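Inosine-uridine nucleoside N-ribohydrolase (Xanthomonas oryzae pv. oryzae, PDB 4KL0) binds calcium and probably hydrolyses N-glycosidic bonds of nucleosides, although its substrate and its role as a bacterial effector remain uncertain. Local coordinates at residues A[32-37]-A[63-68]; A[17-22]-A[327-332]; A[170-175]-A[217-222]. One frame throughout, in Å; residues are numbered along the deposited sequence.

Interactions 1 and 3 belong to one eight-stranded, mostly parallel sheet: residues 32-37 and 63-68 pair strands 28-34 and 58-65, whereas 170-175 and 217-222 pair strands 172-178 and 221-224. Strand 146-150 lies between the two pairs, and the contact centres are about 21 Å apart. Interaction 2 sets helix 10-20 against helix 327-333, with its centre about 27 Å from that of interaction 1 and about 21 Å from that of interaction 3, which it touches through A330 and R222. Along the chain it encloses the other two, which follow in series. Interaction 1 carries the calcium ligand D35, while interaction 2 brings the N-terminal helix against one late in the chain.

Interaction 1. Residues A[32-37]-A[63-68]; sequences LFTDPN and VVVTLG. With CA (calcium ion), chain B.
Three backbone hydrogen bonds join L32-T34 to V63-T66 in parallel register. V64 N donates to L32 O (2.9 Å), T34 N to V64 O, and T66 N to T34 O; all three are fairly straight. The short strand axes approach to 4.9 Å at 21°, and CA-H...O contacts from V63, F33 and V65 supplement the bonds.

Apolar contact is closest on the face of L32, T34, V63 and V65. T34 turns OG1 anti to its own N (chi1 179°), where D42 OD1 and Y46 OH bond it, and this puts CG2 obliquely against V63 CG1 at 3.4 Å, a tight carbon pair. P36 CD meets V65 CG1 at 4.0 Å, the two side chains crossing at about a right angle. Beyond the strands, D35 CB touches L67 CB at 3.6 Å, and L67 CD2 lies near D35 OD2.

Metal binding falls to D35, just after strand 28-34. D35 has CG between its backbone N and carbonyl carbon (chi1 54°), and OD1 binds the calcium ion at 2.5 Å. OD2 accepts a hydrogen bond of 2.6 Å from a water that is itself a calcium ligand, so both carboxylate oxygens engage the site. D42, I151 O, D318 and two further waters also bind the ion.

The two strands and helix 41-54 form a beta-alpha-beta unit, and an aspartate-rich calcium site at the C-terminal end of such parallel strands is characteristic of the nucleoside hydrolase fold.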
loop_
_atom_site.group_PDB
_atom_site.type_symbol
_atom_site.label_atom_id
_atom_site.label_comp_id
_atom_site.label_asym_id
_atom_site.label_seq_id
_atom_site.Cartn_x
_atom_site.Cartn_y
_atom_site.Cartn_z
ATOM N N LEU A 32 7.617 6.114 1.604
ATOM C CA LEU A 32 6.263 5.569 1.380
ATOM C C LEU A 32 5.257 6.712 1.280
ATOM O O LEU A 32 5.251 7.653 2.087
ATOM C CB LEU A 32 5.937 4.622 2.538
ATOM C CG LEU A 32 4.618 3.890 2.510
ATOM C CD1 LEU A 32 4.583 2.934 1.292
ATOM C CD2 LEU A 32 4.397 3.024 3.806
ATOM N N PHE A 33 4.357 6.606 0.288
ATOM C CA PHE A 33 3.301 7.588 0.044
ATOM C C PHE A 33 1.973 6.852 0.175
ATOM O O PHE A 33 1.768 5.845 -0.502
ATOM C CB PHE A 33 3.462 8.151 -1.385
ATOM C CG PHE A 33 4.794 8.785 -1.606
ATOM C CD1 PHE A 33 4.941 10.170 -1.485
ATOM C CD2 PHE A 33 5.878 7.998 -1.949
ATOM C CE1 PHE A 33 6.247 10.748 -1.653
ATOM C CE2 PHE A 33 7.167 8.575 -2.116
ATOM C CZ PHE A 33 7.292 9.981 -1.980
ATOM N N THR A 34 1.119 7.262 1.120
ATOM C CA THR A 34 0.052 6.367 1.618
ATOM C C THR A 34 -1.174 7.129 2.119
ATOM O O THR A 34 -1.102 8.340 2.360
ATOM C CB THR A 34 0.653 5.550 2.752
ATOM O OG1 THR A 34 -0.306 4.663 3.341
ATOM C CG2 THR A 34 1.200 6.441 3.842
ATOM N N ASP A 35 -2.334 6.461 2.152
ATOM C CA ASP A 35 -3.624 7.103 2.489
ATOM C C ASP A 35 -4.414 6.174 3.412
ATOM O O ASP A 35 -5.456 5.665 3.041
ATOM C CB ASP A 35 -4.438 7.439 1.219
ATOM C CG ASP A 35 -4.660 6.218 0.292
ATOM O OD1 ASP A 35 -4.163 5.104 0.607
ATOM O OD2 ASP A 35 -5.406 6.389 -0.725
ATOM N N PRO A 36 -3.921 5.999 4.629
ATOM C CA PRO A 36 -4.514 4.937 5.490
ATOM C C PRO A 36 -5.904 5.293 6.062
ATOM O O PRO A 36 -6.354 6.472 6.126
ATOM C CB PRO A 36 -3.507 4.835 6.643
ATOM C CG PRO A 36 -2.918 6.265 6.764
ATOM C CD PRO A 36 -2.761 6.656 5.269
ATOM N N ASN A 37 -6.553 4.222 6.503
ATOM C CA ASN A 37 -7.849 4.291 7.224
ATOM C C ASN A 37 -9.058 4.653 6.367
ATOM O O ASN A 37 -10.059 5.140 6.888
ATOM C CB ASN A 37 -7.754 5.147 8.473
ATOM C CG ASN A 37 -8.780 4.733 9.510
ATOM O OD1 ASN A 37 -8.978 3.526 9.723
ATOM N ND2 ASN A 37 -9.454 5.717 10.151
ATOM N N VAL A 63 7.347 8.734 5.732
ATOM C CA VAL A 63 6.034 8.442 5.171
ATOM C C VAL A 63 5.288 9.757 4.975
ATOM O O VAL A 63 5.190 10.582 5.899
ATOM C CB VAL A 63 5.282 7.532 6.164
ATOM C CG1 VAL A 63 3.889 7.260 5.686
ATOM C CG2 VAL A 63 6.026 6.220 6.328
ATOM N N VAL A 64 4.773 10.000 3.779
ATOM C CA VAL A 64 3.999 11.215 3.547
ATOM C C VAL A 64 2.564 10.785 3.185
ATOM O O VAL A 64 2.353 9.896 2.385
ATOM C CB VAL A 64 4.602 12.070 2.453
ATOM C CG1 VAL A 64 3.754 13.293 2.239
ATOM C CG2 VAL A 64 6.074 12.482 2.856
ATOM N N VAL A 65 1.594 11.391 3.836
ATOM C CA VAL A 65 0.196 10.884 3.822
ATOM C C VAL A 65 -0.695 11.825 3.003
ATOM O O VAL A 65 -0.672 13.080 3.172
ATOM C CB VAL A 65 -0.333 10.833 5.289
ATOM C CG1 VAL A 65 -1.797 10.494 5.336
ATOM C CG2 VAL A 65 0.488 9.816 6.109
ATOM N N THR A 66 -1.557 11.239 2.165
ATOM C CA THR A 66 -2.431 12.038 1.313
ATOM C C THR A 66 -3.880 11.573 1.497
ATOM O O THR A 66 -4.143 10.793 2.407
ATOM C CB THR A 66 -1.943 12.004 -0.174
ATOM O OG1 THR A 66 -2.649 12.947 -0.997
ATOM C CG2 THR A 66 -2.074 10.604 -0.809
ATOM N N LEU A 67 -4.795 12.138 0.710
ATOM C CA LEU A 67 -6.229 11.838 0.557
ATOM C C LEU A 67 -7.069 12.614 1.582
ATOM O O LEU A 67 -7.020 12.310 2.788
ATOM C CB LEU A 67 -6.560 10.303 0.644
ATOM C CG LEU A 67 -7.988 9.956 0.225
ATOM C CD1 LEU A 67 -8.135 10.034 -1.325
ATOM C CD2 LEU A 67 -8.199 8.491 0.626
ATOM N N GLY A 68 -7.766 13.633 1.074
ATOM C CA GLY A 68 -8.604 14.518 1.864
ATOM C C GLY A 68 -8.043 15.935 1.903
ATOM O O GLY A 68 -6.958 16.249 1.385
HETATM CA CA CA B . -3.750 2.818 -0.278
HETATM O O HOH W 1 -5.349 4.096 -1.874
HETATM O O HOH W 2 -3.949 1.638 -2.694
HETATM O O HOH W 3 -5.826 1.449 -0.282
#

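Interaction 2. Residues A[17-22]-A[327-332]; sequences RELRLH and PGTARL
L19 and T329 make the closest approach between 17-22 and 327-332: L19 CD1 lies 3.5 Å from T329 CG2, and L19 CD2 reaches the same methyl at 3.9 Å. Both branches of the leucine therefore rest on one methyl group. T329 has OG1 between its backbone N and carbonyl carbon (chi1 45°), which leaves CG2 anti to the carbonyl carbon and turned to the leucine, while OG1 is held by L323 O, of helix 317-325, and L326 O. L19 and T329 both also touch L52 of helix 41-54, which adds to the apolar surroundings of this buried part.

G328 completes the tight side. L19 CD1 lies 3.8 Å from G328 O, a buried carbonyl with no hydrogen-bond partner in the model. G328 CA is 4.2 Å from H22 O, and the CA atoms of these two residues are only 5.4 Å apart, so the backbones come close where one residue has no side chain.

L332 bridges to the looser side. Its CD2 meets L19 CB at 4.1 Å, whereas CD1 turns to E18, 3.7 Å from OE2. The extended E18 chain (chi1 178°, chi2 -172°) carries its carboxylate across L332 obliquely, and OE2 forms a salt bridge with K360. H22 lies on the exposed margin; its side chain comes nearest through CB, with the ring standing farther off, and ND1 makes a weak hydrogen bond of 3.3 Å back to E18 O.

No hydrogen bond crosses between the segments. Burying 298 Å² between them, they meet through van der Waals contact; E18 and T329 find their polar partners outside the pair, while G328 O stays buried against L19 without one.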
loop_
_atom_site.group_PDB
_atom_site.type_symbol
_atom_site.label_atom_id
_atom_site.label_comp_id
_atom_site.label_asym_id
_atom_site.label_seq_id
_atom_site.Cartn_x
_atom_site.Cartn_y
_atom_site.Cartn_z
ATOM N N ARG A 17 11.576 -18.496 6.639
ATOM C CA ARG A 17 12.964 -18.980 6.549
ATOM C C ARG A 17 13.519 -18.854 5.126
ATOM O O ARG A 17 14.663 -18.399 4.894
ATOM C CB ARG A 17 12.994 -20.449 6.969
ATOM C CG ARG A 17 14.370 -21.072 7.096
ATOM C CD ARG A 17 14.209 -22.458 7.723
ATOM N NE ARG A 17 13.610 -22.375 9.055
ATOM C CZ ARG A 17 12.431 -22.902 9.403
ATOM N NH1 ARG A 17 11.706 -23.616 8.527
ATOM N NH2 ARG A 17 11.974 -22.725 10.638
ATOM N N GLU A 18 12.714 -19.249 4.152
ATOM C CA GLU A 18 13.106 -19.148 2.758
ATOM C C GLU A 18 13.353 -17.711 2.300
ATOM O O GLU A 18 14.314 -17.410 1.581
ATOM C CB GLU A 18 12.059 -19.833 1.857
ATOM C CG GLU A 18 12.402 -19.722 0.367
ATOM C CD GLU A 18 11.281 -20.218 -0.572
ATOM O OE1 GLU A 18 10.177 -20.612 -0.077
ATOM O OE2 GLU A 18 11.527 -20.223 -1.812
ATOM N N LEU A 19 12.470 -16.791 2.684
ATOM C CA LEU A 19 12.708 -15.406 2.316
ATOM C C LEU A 19 14.018 -14.921 2.942
ATOM O O LEU A 19 14.776 -14.156 2.325
ATOM C CB LEU A 19 11.560 -14.519 2.798
ATOM C CG LEU A 19 11.824 -13.023 2.666
ATOM C CD1 LEU A 19 12.040 -12.544 1.217
ATOM C CD2 LEU A 19 10.702 -12.247 3.314
ATOM N N ARG A 20 14.277 -15.378 4.162
ATOM C CA ARG A 20 15.439 -14.895 4.898
ATOM C C ARG A 20 16.775 -15.283 4.239
ATOM O O ARG A 20 17.802 -14.669 4.514
ATOM C CB ARG A 20 15.389 -15.338 6.368
ATOM C CG ARG A 20 14.568 -14.341 7.256
ATOM C CD ARG A 20 14.006 -14.985 8.465
ATOM N NE ARG A 20 13.539 -13.984 9.424
ATOM C CZ ARG A 20 13.212 -14.300 10.670
ATOM N NH1 ARG A 20 13.278 -15.572 11.064
ATOM N NH2 ARG A 20 12.825 -13.359 11.519
ATOM N N LEU A 21 16.778 -16.275 3.354
ATOM C CA LEU A 21 18.007 -16.584 2.620
ATOM C C LEU A 21 18.413 -15.471 1.652
ATOM O O LEU A 21 19.567 -15.452 1.163
ATOM C CB LEU A 21 17.859 -17.892 1.833
ATOM C CG LEU A 21 17.579 -19.113 2.699
ATOM C CD1 LEU A 21 17.054 -20.258 1.816
ATOM C CD2 LEU A 21 18.844 -19.510 3.478
ATOM N N HIS A 22 17.486 -14.540 1.376
ATOM C CA HIS A 22 17.676 -13.588 0.314
ATOM C C HIS A 22 17.801 -12.183 0.865
ATOM O O HIS A 22 17.519 -11.220 0.126
ATOM C CB HIS A 22 16.454 -13.604 -0.629
ATOM C CG HIS A 22 16.290 -14.863 -1.424
ATOM N ND1 HIS A 22 16.127 -16.105 -0.847
ATOM C CD2 HIS A 22 16.232 -15.065 -2.763
ATOM C CE1 HIS A 22 16.008 -17.020 -1.794
ATOM N NE2 HIS A 22 16.058 -16.412 -2.965
ATOM N N PRO A 327 13.647 -6.450 -4.025
ATOM C CA PRO A 327 14.081 -7.561 -4.891
ATOM C C PRO A 327 13.970 -8.921 -4.232
ATOM O O PRO A 327 13.603 -9.905 -4.873
ATOM C CB PRO A 327 15.536 -7.218 -5.184
ATOM C CG PRO A 327 15.615 -5.749 -5.013
ATOM C CD PRO A 327 14.684 -5.430 -3.861
ATOM N N GLY A 328 14.244 -8.996 -2.940
ATOM C CA GLY A 328 14.206 -10.299 -2.271
ATOM C C GLY A 328 12.827 -10.940 -2.293
ATOM O O GLY A 328 12.647 -12.145 -2.558
ATOM N N THR A 329 11.820 -10.128 -2.016
ATOM C CA THR A 329 10.476 -10.663 -2.040
ATOM C C THR A 329 9.959 -10.791 -3.486
ATOM O O THR A 329 9.265 -11.762 -3.792
ATOM C CB THR A 329 9.549 -9.745 -1.208
ATOM O OG1 THR A 329 9.820 -8.398 -1.553
ATOM C CG2 THR A 329 9.781 -9.968 0.336
ATOM N N ALA A 330 10.292 -9.823 -4.351
ATOM C CA ALA A 330 9.779 -9.805 -5.732
ATOM C C ALA A 330 10.239 -11.065 -6.419
ATOM O O ALA A 330 9.458 -11.720 -7.101
ATOM C CB ALA A 330 10.278 -8.636 -6.482
ATOM N N ARG A 331 11.509 -11.432 -6.219
ATOM C CA ARG A 331 12.038 -12.557 -6.993
ATOM C C ARG A 331 11.405 -13.863 -6.534
ATOM O O ARG A 331 11.339 -14.836 -7.275
ATOM C CB ARG A 331 13.574 -12.575 -6.971
ATOM C CG ARG A 331 14.175 -11.365 -7.737
ATOM C CD ARG A 331 15.723 -11.312 -7.668
ATOM N NE ARG A 331 16.277 -10.080 -8.249
ATOM C CZ ARG A 331 17.226 -9.330 -7.675
ATOM N NH1 ARG A 331 17.738 -9.680 -6.491
ATOM N NH2 ARG A 331 17.666 -8.225 -8.283
ATOM N N LEU A 332 10.904 -13.884 -5.314
ATOM C CA LEU A 332 10.181 -15.018 -4.808
ATOM C C LEU A 332 8.805 -15.187 -5.477
ATOM O O LEU A 332 8.342 -16.317 -5.675
ATOM C CB LEU A 332 9.984 -14.823 -3.305
ATOM C CG LEU A 332 10.194 -15.964 -2.324
ATOM C CD1 LEU A 332 11.568 -16.556 -2.510
ATOM C CD2 LEU A 332 9.982 -15.441 -0.900
#

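Interaction 3. Residues A[170-175]-A[217-222]; sequences EKVASI and LGIPLR
I175 and L221 lie side by side, pointing the same way from the sheet, with L221 CD2 3.8 Å from I175 CB and about as near to CG2. In L221, CG stands anti to the carbonyl carbon (chi1 -81°), and its CD2 branch does the touching. I219 approaches obliquely from the loop before the second strand: its CG2 rests 3.9 Å from I175 CG1 and 4.1 Å from V172 CG1, so one methyl spans both residues.

On the other flank P220 lays CD, with CG next to it, against a backbone carbonyl oxygen, CD 3.3 Å from A173 O. Two fairly straight backbone bonds fix the parallel pairing, I175 N to P220 O (3.0 Å) and R222 N to I175 O (2.9 Å), both with N-H...O angles of 159°. The CA atoms of I175 and L221 are 5.0 Å apart.

R222 leads away from this pairing to a salt bridge with E348 on strand 347-350 and a hydrogen bond to A324 O. Helix 204-216, ending in a Schellman motif at G218, places A214 against I175 and L221, while V168 of helix 165-171 touches I219.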
loop_
_atom_site.group_PDB
_atom_site.type_symbol
_atom_site.label_atom_id
_atom_site.label_comp_id
_atom_site.label_asym_id
_atom_site.label_seq_id
_atom_site.Cartn_x
_atom_site.Cartn_y
_atom_site.Cartn_z
ATOM N N GLU A 170 19.921 10.545 -9.165
ATOM C CA GLU A 170 21.078 9.786 -8.693
ATOM C C GLU A 170 20.832 9.004 -7.391
ATOM O O GLU A 170 21.607 8.094 -7.051
ATOM C CB GLU A 170 22.295 10.715 -8.575
ATOM C CG GLU A 170 22.492 11.498 -9.907
ATOM C CD GLU A 170 23.590 12.562 -9.854
ATOM O OE1 GLU A 170 23.301 13.688 -10.340
ATOM O OE2 GLU A 170 24.731 12.267 -9.368
ATOM N N LYS A 171 19.748 9.315 -6.677
ATOM C CA LYS A 171 19.519 8.661 -5.385
ATOM C C LYS A 171 18.224 7.782 -5.259
ATOM O O LYS A 171 17.962 7.223 -4.186
ATOM C CB LYS A 171 19.544 9.699 -4.282
ATOM C CG LYS A 171 20.870 10.490 -4.215
ATOM C CD LYS A 171 21.939 9.710 -3.445
ATOM C CE LYS A 171 23.166 10.571 -3.117
ATOM N NZ LYS A 171 24.390 10.295 -3.977
ATOM N N VAL A 172 17.438 7.646 -6.319
ATOM C CA VAL A 172 16.250 6.772 -6.190
ATOM C C VAL A 172 16.397 5.580 -7.099
ATOM O O VAL A 172 16.541 5.716 -8.336
ATOM C CB VAL A 172 14.934 7.533 -6.452
ATOM C CG1 VAL A 172 13.719 6.570 -6.593
ATOM C CG2 VAL A 172 14.690 8.540 -5.345
ATOM N N ALA A 173 16.364 4.396 -6.506
ATOM C CA ALA A 173 16.509 3.152 -7.264
ATOM C C ALA A 173 15.358 2.745 -8.188
ATOM O O ALA A 173 15.585 2.309 -9.329
ATOM C CB ALA A 173 16.870 1.988 -6.325
ATOM N N SER A 174 14.118 2.908 -7.709
ATOM C CA SER A 174 12.956 2.533 -8.493
ATOM C C SER A 174 11.798 3.187 -7.817
ATOM O O SER A 174 11.887 3.621 -6.654
ATOM C CB SER A 174 12.694 1.022 -8.468
ATOM O OG SER A 174 12.522 0.562 -7.117
ATOM N N ILE A 175 10.707 3.225 -8.556
ATOM C CA ILE A 175 9.419 3.717 -8.033
ATOM C C ILE A 175 8.421 2.606 -8.325
ATOM O O ILE A 175 8.223 2.205 -9.480
ATOM C CB ILE A 175 8.946 5.004 -8.720
ATOM C CG1 ILE A 175 9.961 6.125 -8.534
ATOM C CG2 ILE A 175 7.530 5.381 -8.194
ATOM C CD1 ILE A 175 9.620 7.405 -9.291
ATOM N N LEU A 217 13.533 11.038 -16.197
ATOM C CA LEU A 217 14.691 11.001 -15.328
ATOM C C LEU A 217 15.401 9.611 -15.345
ATOM O O LEU A 217 16.439 9.436 -14.687
ATOM C CB LEU A 217 14.321 11.435 -13.914
ATOM C CG LEU A 217 13.873 12.849 -13.546
ATOM C CD1 LEU A 217 13.502 12.849 -12.091
ATOM C CD2 LEU A 217 15.030 13.828 -13.725
ATOM N N GLY A 218 14.866 8.649 -16.095
ATOM C CA GLY A 218 15.473 7.331 -16.206
ATOM C C GLY A 218 15.322 6.474 -14.962
ATOM O O GLY A 218 16.105 5.540 -14.721
ATOM N N ILE A 219 14.291 6.745 -14.159
ATOM C CA ILE A 219 14.102 5.936 -12.938
ATOM C C ILE A 219 13.140 4.794 -13.212
ATOM O O ILE A 219 12.004 5.047 -13.619
ATOM C CB ILE A 219 13.509 6.774 -11.861
ATOM C CG1 ILE A 219 14.434 7.918 -11.568
ATOM C CG2 ILE A 219 13.247 5.934 -10.607
ATOM C CD1 ILE A 219 13.749 9.019 -10.982
ATOM N N PRO A 220 13.557 3.532 -13.000
ATOM C CA PRO A 220 12.692 2.382 -13.329
ATOM C C PRO A 220 11.327 2.500 -12.607
ATOM O O PRO A 220 11.317 2.834 -11.428
ATOM C CB PRO A 220 13.445 1.176 -12.767
ATOM C CG PRO A 220 14.918 1.654 -12.729
ATOM C CD PRO A 220 14.870 3.147 -12.447
ATOM N N LEU A 221 10.254 2.214 -13.313
ATOM C CA LEU A 221 8.897 2.192 -12.744
ATOM C C LEU A 221 8.367 0.798 -12.719
ATOM O O LEU A 221 8.498 0.049 -13.700
ATOM C CB LEU A 221 7.943 2.999 -13.642
ATOM C CG LEU A 221 7.818 4.497 -13.629
ATOM C CD1 LEU A 221 6.725 4.871 -14.666
ATOM C CD2 LEU A 221 7.436 4.974 -12.212
ATOM N N ARG A 222 7.728 0.379 -11.624
ATOM C CA ARG A 222 7.120 -0.928 -11.597
ATOM C C ARG A 222 5.681 -0.722 -11.115
ATOM O O ARG A 222 5.494 -0.129 -10.055
ATOM C CB ARG A 222 7.838 -1.868 -10.634
ATOM C CG ARG A 222 7.253 -3.277 -10.612
ATOM C CD ARG A 222 8.145 -4.208 -9.771
ATOM N NE ARG A 222 9.365 -4.415 -10.535
ATOM C CZ ARG A 222 10.393 -5.129 -10.101
ATOM N NH1 ARG A 222 10.328 -5.718 -8.905
ATOM N NH2 ARG A 222 11.457 -5.269 -10.873
#